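Local structure of inactive glucansucrase (Lactobacillus reuteri, 5JBD) at residues A[344-349]-A[392-397]; A[348-353]-A[441-446]; A[437-442]-A[480-485]. The protein is an inactive member of glycosyl hydrolase family 70, related to the glucansucrases, with a TIM-type barrel core and a bound calcium ion. One frame throughout, in Å; residues are numbered along the deposited sequence.

Contact 1 of 3, residues A[344-349]-A[392-397]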
# COMPACT_ATOMS: atom_id res chain seq x y z
N GLY A 344 -9.07 9.09 -13.19
CA GLY A 344 -9.46 10.32 -13.85
C GLY A 344 -10.72 10.93 -13.29
O GLY A 344 -10.78 12.14 -13.07
N GLU A 345 -11.72 10.09 -13.01
CA GLU A 345 -12.98 10.54 -12.44
C GLU A 345 -12.79 11.14 -11.05
O GLU A 345 -13.42 12.15 -10.72
CB GLU A 345 -14.02 9.40 -12.39
CG GLU A 345 -15.34 9.72 -11.70
CD GLU A 345 -16.24 10.68 -12.49
OE1 GLU A 345 -15.99 10.91 -13.68
OE2 GLU A 345 -17.21 11.23 -11.90
N PHE A 346 -11.93 10.51 -10.24
CA PHE A 346 -11.61 11.04 -8.92
C PHE A 346 -11.00 12.45 -8.97
O PHE A 346 -11.46 13.35 -8.27
CB PHE A 346 -10.68 10.09 -8.15
CG PHE A 346 -10.00 10.73 -6.97
CD1 PHE A 346 -10.70 10.93 -5.79
CD2 PHE A 346 -8.69 11.16 -7.07
CE1 PHE A 346 -10.07 11.54 -4.70
CE2 PHE A 346 -8.06 11.77 -5.99
CZ PHE A 346 -8.76 11.97 -4.81
N TYR A 347 -9.99 12.63 -9.82
CA TYR A 347 -9.35 13.94 -9.96
C TYR A 347 -10.33 14.98 -10.51
O TYR A 347 -10.34 16.11 -10.05
CB TYR A 347 -8.06 13.88 -10.78
CG TYR A 347 -6.98 13.12 -10.05
CD1 TYR A 347 -6.40 13.63 -8.87
CD2 TYR A 347 -6.57 11.85 -10.48
CE1 TYR A 347 -5.44 12.91 -8.17
CE2 TYR A 347 -5.61 11.13 -9.78
CZ TYR A 347 -5.04 11.66 -8.63
OH TYR A 347 -4.09 10.93 -7.96
N THR A 348 -11.20 14.57 -11.43
CA THR A 348 -12.22 15.47 -11.96
C THR A 348 -13.21 15.91 -10.87
O THR A 348 -13.50 17.11 -10.73
CB THR A 348 -12.95 14.81 -13.15
OG1 THR A 348 -12.02 14.65 -14.23
CG2 THR A 348 -14.11 15.67 -13.63
N LEU A 349 -13.71 14.95 -10.12
CA LEU A 349 -14.60 15.27 -9.00
C LEU A 349 -13.93 16.27 -8.04
O LEU A 349 -14.56 17.27 -7.67
CB LEU A 349 -14.99 14.01 -8.24
CG LEU A 349 -15.97 13.08 -8.95
CD1 LEU A 349 -16.00 11.71 -8.28
CD2 LEU A 349 -17.38 13.66 -8.99
N HIS A 392 -8.43 5.07 0.94
CA HIS A 392 -7.53 5.19 2.11
C HIS A 392 -6.27 6.02 1.82
O HIS A 392 -5.81 6.79 2.68
CB HIS A 392 -7.14 3.81 2.66
CG HIS A 392 -6.36 2.98 1.69
ND1 HIS A 392 -6.95 2.23 0.70
CD2 HIS A 392 -5.02 2.84 1.53
CE1 HIS A 392 -6.01 1.63 -0.01
NE2 HIS A 392 -4.83 1.98 0.48
N ASP A 393 -5.74 5.90 0.61
CA ASP A 393 -4.55 6.66 0.20
C ASP A 393 -4.83 8.15 0.03
O ASP A 393 -3.97 8.98 0.34
CB ASP A 393 -3.95 6.13 -1.10
CG ASP A 393 -3.19 4.85 -0.92
OD1 ASP A 393 -2.39 4.77 0.04
OD2 ASP A 393 -3.36 3.95 -1.75
N GLN A 394 -6.02 8.49 -0.46
CA GLN A 394 -6.35 9.90 -0.67
C GLN A 394 -6.57 10.65 0.65
O GLN A 394 -6.18 11.82 0.78
CB GLN A 394 -7.54 10.07 -1.63
CG GLN A 394 -7.30 9.46 -3.01
CD GLN A 394 -5.99 9.93 -3.64
OE1 GLN A 394 -5.65 11.10 -3.60
NE2 GLN A 394 -5.25 8.99 -4.22
N ARG A 395 -7.20 9.99 1.62
CA ARG A 395 -7.30 10.54 2.97
C ARG A 395 -5.91 10.70 3.60
O ARG A 395 -5.64 11.74 4.21
CB ARG A 395 -8.19 9.69 3.87
CG ARG A 395 -8.50 10.35 5.21
CD ARG A 395 -9.52 11.46 5.07
NE ARG A 395 -10.88 10.94 5.24
CZ ARG A 395 -11.96 11.31 4.55
NH1 ARG A 395 -11.90 12.20 3.55
NH2 ARG A 395 -13.13 10.75 4.85
N LYS A 396 -5.03 9.71 3.40
CA LYS A 396 -3.63 9.77 3.85
C LYS A 396 -2.86 10.95 3.26
O LYS A 396 -2.14 11.65 3.98
CB LYS A 396 -2.89 8.46 3.54
CG LYS A 396 -1.37 8.48 3.75
CD LYS A 396 -0.65 7.45 2.91
CE LYS A 396 -0.67 7.82 1.43
NZ LYS A 396 0.20 6.93 0.65
N ASN A 397 -3.01 11.18 1.94
CA ASN A 397 -2.39 12.35 1.28
C ASN A 397 -2.76 13.67 1.95
O ASN A 397 -1.90 14.51 2.21
CB ASN A 397 -2.79 12.44 -0.21
CG ASN A 397 -2.14 11.36 -1.07
OD1 ASN A 397 -1.20 10.66 -0.64
ND2 ASN A 397 -2.63 11.22 -2.29
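Phe346 and Gln394 carry the packed part of this contact, reaching across from two helices whose closest alpha carbons, those of the same two residues, stay 9.9 Å apart. The end of the Phe346 ring leads: its CZ lies 3.4 Å from Gln394 CG, and Gln394 OE1 is 3.5 Å from Phe346 CE2. Ring and amide planes stand 55° apart, so the two flat groups do not stack; the glutamine, bent at its second torsion, instead lays CG and its amide against CZ and CE2. Phe346 can reach this far because its CG is turned away from the backbone N (chi1 163°), which sends the ring across the gap. That ring also stacks on Phe388.

Toward solvent the contact loosens. Tyr347 is exposed, and its OH stays 4.4 Å from Gln394 NE2. This amide nitrogen has its partner in the hydroxyl of Tyr323, while OE1 receives a weak bond from Asn397 ND2 at 3.3 Å, one turn along the helix. The CD2 edge of Phe346 stands over the centre of the Tyr347 ring, 3.7 Å above its plane, with the two rings steeply inclined to each other.

Helices 343-354 and 392-406 follow the adjacent parallel strands 340-341 and 385-388, and Phe388 belongs to the second of these, a layout that marks neighbouring beta-alpha units of a TIM-type barrel.

Contact 2 of 3, residues A[348-353]-A[441-446]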
# COMPACT_ATOMS: atom_id res chain seq x y z
N THR A 348 -11.20 14.57 -11.43
CA THR A 348 -12.22 15.47 -11.96
C THR A 348 -13.21 15.91 -10.87
O THR A 348 -13.50 17.11 -10.73
CB THR A 348 -12.95 14.81 -13.15
OG1 THR A 348 -12.02 14.65 -14.23
CG2 THR A 348 -14.11 15.67 -13.63
N LEU A 349 -13.71 14.95 -10.12
CA LEU A 349 -14.60 15.27 -9.00
C LEU A 349 -13.93 16.27 -8.04
O LEU A 349 -14.56 17.27 -7.67
CB LEU A 349 -14.99 14.01 -8.24
CG LEU A 349 -15.97 13.08 -8.95
CD1 LEU A 349 -16.00 11.71 -8.28
CD2 LEU A 349 -17.38 13.66 -8.99
N GLU A 350 -12.67 16.03 -7.68
CA GLU A 350 -11.95 16.94 -6.77
C GLU A 350 -11.64 18.31 -7.39
O GLU A 350 -11.79 19.34 -6.71
CB GLU A 350 -10.68 16.28 -6.21
CG GLU A 350 -10.98 15.04 -5.35
CD GLU A 350 -10.11 14.90 -4.09
OE1 GLU A 350 -8.92 15.27 -4.13
OE2 GLU A 350 -10.63 14.38 -3.08
N ASN A 351 -11.23 18.32 -8.66
CA ASN A 351 -10.88 19.58 -9.31
C ASN A 351 -12.12 20.43 -9.60
O ASN A 351 -12.03 21.65 -9.61
CB ASN A 351 -10.08 19.40 -10.62
CG ASN A 351 -8.72 18.72 -10.43
OD1 ASN A 351 -8.07 18.23 -11.39
ND2 ASN A 351 -8.26 18.71 -9.22
N VAL A 352 -13.28 19.80 -9.84
CA VAL A 352 -14.51 20.52 -10.21
C VAL A 352 -15.33 20.92 -8.99
O VAL A 352 -15.81 22.05 -8.91
CB VAL A 352 -15.39 19.70 -11.17
CG1 VAL A 352 -16.75 20.34 -11.42
CG2 VAL A 352 -14.68 19.50 -12.50
N LEU A 353 -15.49 19.98 -8.05
CA LEU A 353 -16.37 20.16 -6.90
C LEU A 353 -15.67 20.37 -5.56
O LEU A 353 -16.22 21.02 -4.68
CB LEU A 353 -17.30 18.94 -6.79
CG LEU A 353 -18.26 18.69 -7.96
CD1 LEU A 353 -18.95 17.34 -7.83
CD2 LEU A 353 -19.28 19.80 -8.06
N TYR A 441 -8.85 22.57 4.41
CA TYR A 441 -8.15 21.33 4.10
C TYR A 441 -9.03 20.25 3.49
O TYR A 441 -8.62 19.57 2.57
CB TYR A 441 -7.48 20.77 5.36
CG TYR A 441 -6.72 21.80 6.18
CD1 TYR A 441 -5.65 22.49 5.63
CD2 TYR A 441 -7.08 22.08 7.51
CE1 TYR A 441 -4.96 23.44 6.36
CE2 TYR A 441 -6.39 23.03 8.26
CZ TYR A 441 -5.33 23.71 7.68
OH TYR A 441 -4.63 24.64 8.40
N ALA A 442 -10.22 20.05 4.06
CA ALA A 442 -11.13 19.00 3.64
C ALA A 442 -11.86 19.35 2.34
O ALA A 442 -12.01 20.51 1.97
CB ALA A 442 -12.16 18.72 4.73
N GLN A 443 -12.34 18.31 1.67
CA GLN A 443 -13.04 18.46 0.39
C GLN A 443 -14.35 19.20 0.53
O GLN A 443 -15.12 18.94 1.44
CB GLN A 443 -13.32 17.07 -0.22
CG GLN A 443 -12.09 16.43 -0.80
CD GLN A 443 -11.70 17.07 -2.10
OE1 GLN A 443 -10.69 17.76 -2.20
NE2 GLN A 443 -12.50 16.85 -3.11
N TYR A 444 -14.62 20.10 -0.41
CA TYR A 444 -15.94 20.70 -0.58
C TYR A 444 -16.87 19.73 -1.32
O TYR A 444 -16.40 18.83 -2.04
CB TYR A 444 -15.83 22.00 -1.37
CG TYR A 444 -15.24 23.17 -0.61
CD1 TYR A 444 -13.88 23.23 -0.30
CD2 TYR A 444 -16.04 24.22 -0.20
CE1 TYR A 444 -13.35 24.29 0.42
CE2 TYR A 444 -15.52 25.30 0.51
CZ TYR A 444 -14.17 25.33 0.82
OH TYR A 444 -13.65 26.41 1.52
N ASN A 445 -18.17 19.91 -1.14
CA ASN A 445 -19.20 19.22 -1.92
C ASN A 445 -19.12 17.69 -1.90
O ASN A 445 -19.31 17.05 -2.94
CB ASN A 445 -19.17 19.72 -3.39
CG ASN A 445 -19.79 21.10 -3.56
OD1 ASN A 445 -20.96 21.35 -3.22
ND2 ASN A 445 -19.02 22.00 -4.15
N VAL A 446 -18.86 17.10 -0.73
CA VAL A 446 -18.76 15.64 -0.65
C VAL A 446 -20.07 14.95 -1.06
O VAL A 446 -20.04 13.99 -1.86
CB VAL A 446 -18.23 15.17 0.73
CG1 VAL A 446 -18.28 13.64 0.85
CG2 VAL A 446 -16.79 15.64 0.91
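Leu353 O receives the side-chain amide of Asn445 in a short, nearly straight hydrogen bond: ND2 lies 3.0 Å from the oxygen, with an N-H...O angle of 169°. The donor approaches in the carbonyl plane, on a lone pair, and the oxygen lies almost in the amide plane of Asn445. At the other end of the same amide, OD1 accepts from the backbone N of Ser610. Asn445 occupies the N-cap position of helix 446-455, yet its side chain makes no capping bond there.

Apolar atoms close in beside this bond: Leu353 CB meets Asn445 CB at 4.0 Å, and Tyr444 CB rests 3.5 Å from Leu353 O. A backbone bond between Tyr444 and Gly354 continues the junction.

Farther back on the helix, the Glu350 carboxylate lies over the Gln443 side-chain amide, the planes 16° apart and stacked, with Glu350 OE2 3.1 Å from Gln443 CD. Both chains bend at the second torsion to bring these groups together.

The chemistry thus pairs a directional amide-to-carbonyl bond at Leu353 with a carboxylate, probably charged, stacked on a side-chain amide; the straight in-plane bond and the one from Ser610 together fix how the Asn445 amide is turned.

Contact 3 of 3, residues A[437-442]-A[480-485]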
# COMPACT_ATOMS: atom_id res chain seq x y z
N THR A 437 -18.14 25.52 6.81
CA THR A 437 -18.52 25.98 5.47
C THR A 437 -17.24 26.29 4.66
O THR A 437 -17.04 25.74 3.57
CB THR A 437 -19.45 27.19 5.56
OG1 THR A 437 -20.67 26.80 6.19
CG2 THR A 437 -19.75 27.78 4.18
N ASN A 438 -16.37 27.14 5.21
CA ASN A 438 -15.12 27.54 4.56
C ASN A 438 -13.97 26.64 4.94
O ASN A 438 -13.12 27.02 5.73
CB ASN A 438 -14.78 28.97 4.90
CG ASN A 438 -15.72 29.91 4.27
OD1 ASN A 438 -15.69 30.12 3.06
ND2 ASN A 438 -16.62 30.44 5.08
N LYS A 439 -13.95 25.47 4.31
CA LYS A 439 -12.97 24.45 4.62
C LYS A 439 -11.60 24.86 4.10
O LYS A 439 -11.49 25.37 2.99
CB LYS A 439 -13.38 23.10 4.02
CG LYS A 439 -14.79 22.62 4.38
CD LYS A 439 -15.08 21.23 3.80
CE LYS A 439 -16.57 21.01 3.53
NZ LYS A 439 -17.39 20.97 4.76
N GLN A 440 -10.57 24.69 4.91
CA GLN A 440 -9.18 24.98 4.54
C GLN A 440 -8.44 23.77 3.98
O GLN A 440 -7.51 23.94 3.20
CB GLN A 440 -8.41 25.52 5.76
CG GLN A 440 -8.86 26.89 6.23
CD GLN A 440 -8.66 27.92 5.15
OE1 GLN A 440 -7.54 28.37 4.86
NE2 GLN A 440 -9.77 28.27 4.51
N TYR A 441 -8.85 22.57 4.41
CA TYR A 441 -8.15 21.33 4.10
C TYR A 441 -9.03 20.25 3.49
O TYR A 441 -8.62 19.57 2.57
CB TYR A 441 -7.48 20.77 5.36
CG TYR A 441 -6.72 21.80 6.18
CD1 TYR A 441 -5.65 22.49 5.63
CD2 TYR A 441 -7.08 22.08 7.51
CE1 TYR A 441 -4.96 23.44 6.36
CE2 TYR A 441 -6.39 23.03 8.26
CZ TYR A 441 -5.33 23.71 7.68
OH TYR A 441 -4.63 24.64 8.40
N ALA A 442 -10.22 20.05 4.06
CA ALA A 442 -11.13 19.00 3.64
C ALA A 442 -11.86 19.35 2.34
O ALA A 442 -12.01 20.51 1.97
CB ALA A 442 -12.16 18.72 4.73
N SER A 480 -20.06 9.69 10.40
CA SER A 480 -19.54 10.93 9.83
C SER A 480 -20.69 11.92 9.63
O SER A 480 -21.85 11.54 9.50
CB SER A 480 -18.86 10.66 8.48
OG SER A 480 -18.68 11.85 7.73
N ILE A 481 -20.35 13.19 9.57
CA ILE A 481 -21.31 14.22 9.13
C ILE A 481 -22.00 13.86 7.79
O ILE A 481 -23.15 14.22 7.56
CB ILE A 481 -20.60 15.62 9.04
CG1 ILE A 481 -21.60 16.75 8.78
CG2 ILE A 481 -19.44 15.62 8.04
CD1 ILE A 481 -20.97 18.14 8.71
N TYR A 482 -21.29 13.14 6.91
CA TYR A 482 -21.85 12.81 5.59
C TYR A 482 -22.64 11.50 5.52
O TYR A 482 -23.12 11.14 4.45
CB TYR A 482 -20.74 12.81 4.54
CG TYR A 482 -19.98 14.10 4.46
CD1 TYR A 482 -20.66 15.31 4.25
CD2 TYR A 482 -18.59 14.14 4.60
CE1 TYR A 482 -19.96 16.51 4.20
CE2 TYR A 482 -17.89 15.35 4.54
CZ TYR A 482 -18.59 16.53 4.33
OH TYR A 482 -17.90 17.73 4.26
N TYR A 483 -22.82 10.80 6.65
CA TYR A 483 -23.53 9.50 6.65
C TYR A 483 -24.94 9.58 6.04
O TYR A 483 -25.30 8.74 5.20
CB TYR A 483 -23.59 8.90 8.08
CG TYR A 483 -24.33 7.56 8.17
CD1 TYR A 483 -25.72 7.51 8.25
CD2 TYR A 483 -23.63 6.35 8.16
CE1 TYR A 483 -26.39 6.30 8.30
CE2 TYR A 483 -24.30 5.14 8.24
CZ TYR A 483 -25.67 5.13 8.31
OH TYR A 483 -26.35 3.95 8.39
N ASP A 484 -25.73 10.57 6.46
CA ASP A 484 -27.13 10.63 6.04
C ASP A 484 -27.24 10.86 4.52
O ASP A 484 -28.03 10.19 3.84
CB ASP A 484 -27.90 11.71 6.80
CG ASP A 484 -28.24 11.32 8.23
OD1 ASP A 484 -28.19 10.12 8.58
OD2 ASP A 484 -28.57 12.22 9.01
N ALA A 485 -26.44 11.77 4.00
CA ALA A 485 -26.45 12.08 2.58
C ALA A 485 -26.03 10.89 1.74
O ALA A 485 -26.73 10.51 0.80
CB ALA A 485 -25.55 13.27 2.28
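A type I beta turn from Ser480 to Tyr483 leads into helix 483-496, and Tyr482, its third residue, meets Lys439 of the loop between helices 420-434 and 446-455. The two side chains come from opposite directions, ammonium toward hydroxyl. Lys439 NZ lies 3.3 Å from Tyr482 OH, a weak hydrogen bond, and Lys439 CE is 3.6 Å from the same oxygen.

The stronger grip on the ammonium comes from three backbone carbonyls, those of Gln434, Lys436 and Pro607. The lysine chain runs extended until its last torsion, where a bend (chi4 -67°) swings NZ in among these oxygens. Lys439 is buried, and the partial negative charges of these carbonyls probably help to compensate its positive charge; the phenol oxygen adds a further polar neighbour.

Tyr482 is itself held from its own side. Its backbone N donates to Ser480 OG at 3.0 Å with an angle of 169°, a capping bond ahead of the helix, and Tyr483 N closes the turn on Ser480 O at 3.1 Å. Ile481 CG2 sits 3.7 Å above the Tyr482 ring, over its centre. On the lysine side, Asn438 is the centre of an inverse gamma turn, with a weak bond of 3.2 Å from Lys439 N to Thr437 O.

Around this pair the Tyr482 side chain touches Gln434 at the end of helix 420-434 and both Val446 and Pro447 at the start of helix 446-455, while Pro607, just beyond strand 596-605, brings the neighbouring beta region up to the ammonium.

Overall arrangement
Contacts 1 and 2 both use helix 343-354, their centres 9 Å apart: the first holds it to helix 392-406, the second, farther along, to the loop before helix 446-455. That loop also serves contact 3, and the two meet where Tyr444 OH lies 2.8 Å from Lys439 O, probably a hydrogen bond, and where Val446 CG1 packs 3.8 Å from Tyr482 CD2. Contact 1 is nearest the chain centre yet partly open, and rests on an aromatic ring against an amide chain. Contacts 2 and 3 lie farther out but are buried, and depend on polar groups: a side-chain amide in one, a lysine ammonium in the other.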